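Local coordinates for formate dehydrogenase (Pyrobaculum aerophilum, PDB 1QP8), which binds NADPH and probably works as a D-2-hydroxyacid dehydrogenase, perhaps reducing glyoxylate or hydroxypyruvate, at residues E170-A175 and A198-D203. Numbering follows the deposited sequence.
Sequences EALREA and ALMAED
In the Rossmann-type nucleotide-binding domain, the type II beta turn from Leu172 to Ala175 meets the loop 199-201, and two backbone hydrogen bonds, one given in each direction, join them. Glu174 N donates to Leu199 O at 2.6 Å, somewhat bent. Ala201 N reaches Ala175 O at 3.0 Å and almost straight (175°). Met200, present as selenomethionine, turns its side chain into the buried side of the contact. Its CG stands beside its own backbone N (chi1 -67°), which brings that atom to 3.9 Å from Leu172 CB, and the chain then bends at chi3. An apolar chain suits this place, packed on Leu172 and touching Phe230. Met200 CA also lies 3.4 Å from Leu172 O in a weak, bent C-H...O contact. The small side chain of Ala201, its CB 3.7 Å from Ala175 O, is consistent with the close approach of the two backbones. Leu199 lays CD1 over one face of the exposed Arg173 guanidinium, 4.3 Å above its plane and toward the rim, so the leucine's aliphatic end lies against a flat face. The contact thus joins the turn that leads from helix 169-172 to strand 177-180 to the loop between helix 194-197 and strand 205-208; Leu172 also packs on strand 126-130.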
loop_
_atom_site.group_PDB
_atom_site.type_symbol
_atom_site.label_atom_id
_atom_site.label_comp_id
_atom_site.label_asym_id
_atom_site.label_seq_id
_atom_site.Cartn_x
_atom_site.Cartn_y
_atom_site.Cartn_z
ATOM N N GLU A 170 18.127 15.874 -7.675
ATOM C CA GLU A 170 18.444 14.620 -8.334
ATOM C C GLU A 170 17.911 13.500 -7.459
ATOM O O GLU A 170 18.638 12.934 -6.645
ATOM C CB GLU A 170 19.962 14.486 -8.517
ATOM C CG GLU A 170 20.429 13.127 -9.045
ATOM C CD GLU A 170 19.763 12.739 -10.358
ATOM O OE1 GLU A 170 19.931 13.483 -11.354
ATOM O OE2 GLU A 170 19.075 11.691 -10.389
ATOM N N ALA A 171 16.629 13.202 -7.623
ATOM C CA ALA A 171 15.940 12.162 -6.861
ATOM C C ALA A 171 14.507 12.351 -7.297
ATOM O O ALA A 171 13.733 11.402 -7.424
ATOM C CB ALA A 171 16.067 12.419 -5.362
ATOM N N LEU A 172 14.182 13.615 -7.538
ATOM C CA LEU A 172 12.865 14.015 -7.992
ATOM C C LEU A 172 12.842 14.033 -9.525
ATOM O O LEU A 172 11.782 13.905 -10.132
ATOM C CB LEU A 172 12.534 15.411 -7.447
ATOM C CG LEU A 172 12.529 15.635 -5.929
ATOM C CD1 LEU A 172 12.113 17.056 -5.666
ATOM C CD2 LEU A 172 11.559 14.692 -5.231
ATOM N N ARG A 173 14.015 14.186 -10.143
ATOM C CA ARG A 173 14.118 14.225 -11.603
ATOM C C ARG A 173 13.348 13.099 -12.255
ATOM O O ARG A 173 13.654 11.925 -12.051
ATOM C CB ARG A 173 15.576 14.166 -12.071
ATOM C CG ARG A 173 16.279 15.514 -12.006
ATOM C CD ARG A 173 17.397 15.675 -13.041
ATOM N NE ARG A 173 17.558 17.093 -13.353
ATOM C CZ ARG A 173 18.061 17.994 -12.516
ATOM N NH1 ARG A 173 18.483 17.627 -11.311
ATOM N NH2 ARG A 173 18.085 19.277 -12.860
ATOM N N GLU A 174 12.344 13.475 -13.042
ATOM C CA GLU A 174 11.506 12.508 -13.743
ATOM C C GLU A 174 11.035 11.382 -12.832
ATOM O O GLU A 174 10.738 10.279 -13.295
ATOM C CB GLU A 174 12.267 11.910 -14.922
ATOM C CG GLU A 174 12.696 12.921 -15.952
ATOM C CD GLU A 174 13.566 12.295 -17.015
ATOM O OE1 GLU A 174 14.652 11.779 -16.665
ATOM O OE2 GLU A 174 13.159 12.316 -18.198
ATOM N N ALA A 175 10.975 11.653 -11.533
ATOM C CA ALA A 175 10.513 10.633 -10.609
ATOM C C ALA A 175 8.987 10.572 -10.726
ATOM O O ALA A 175 8.325 11.601 -10.945
ATOM C CB ALA A 175 10.936 10.978 -9.197
ATOM N N ALA A 198 8.555 20.410 -9.869
ATOM C CA ALA A 198 8.346 20.435 -11.314
ATOM C C ALA A 198 9.289 19.536 -12.110
ATOM O O ALA A 198 9.104 19.353 -13.307
ATOM C CB ALA A 198 8.454 21.852 -11.809
ATOM N N LEU A 199 10.301 18.983 -11.448
ATOM C CA LEU A 199 11.247 18.100 -12.113
ATOM C C LEU A 199 10.656 16.697 -12.174
ATOM O O LEU A 199 11.157 15.818 -12.885
ATOM C CB LEU A 199 12.569 18.069 -11.347
ATOM C CG LEU A 199 13.219 19.426 -11.061
ATOM C CD1 LEU A 199 14.492 19.222 -10.246
ATOM C CD2 LEU A 199 13.524 20.134 -12.366
HETATM N N MSE A 200 9.587 16.482 -11.414
HETATM C CA MSE A 200 8.946 15.178 -11.393
HETATM C C MSE A 200 8.068 15.030 -12.617
HETATM O O MSE A 200 7.886 15.974 -13.369
HETATM C CB MSE A 200 8.103 15.020 -10.133
HETATM C CG MSE A 200 8.902 14.967 -8.849
HETATM SE SE MSE A 200 7.859 14.581 -7.424
HETATM C CE MSE A 200 7.325 16.254 -7.014
ATOM N N ALA A 201 7.534 13.835 -12.816
ATOM C CA ALA A 201 6.650 13.575 -13.939
ATOM C C ALA A 201 5.376 14.395 -13.728
ATOM O O ALA A 201 4.957 14.603 -12.589
ATOM C CB ALA A 201 6.319 12.100 -13.991
ATOM N N GLU A 202 4.753 14.866 -14.805
ATOM C CA GLU A 202 3.539 15.660 -14.644
ATOM C C GLU A 202 2.428 14.792 -14.094
ATOM O O GLU A 202 1.372 15.278 -13.702
ATOM C CB GLU A 202 3.119 16.281 -15.974
ATOM C CG GLU A 202 4.093 17.332 -16.474
ATOM C CD GLU A 202 3.411 18.418 -17.276
ATOM O OE1 GLU A 202 2.735 18.079 -18.267
ATOM O OE2 GLU A 202 3.547 19.610 -16.922
ATOM N N ASP A 203 2.711 13.500 -14.037
ATOM C CA ASP A 203 1.778 12.499 -13.567
ATOM C C ASP A 203 2.105 12.005 -12.145
ATOM O O ASP A 203 1.374 11.195 -11.569
ATOM C CB ASP A 203 1.820 11.344 -14.555
ATOM C CG ASP A 203 0.997 10.186 -14.115
ATOM O OD1 ASP A 203 -0.231 10.360 -13.977
ATOM O OD2 ASP A 203 1.584 9.105 -13.906
#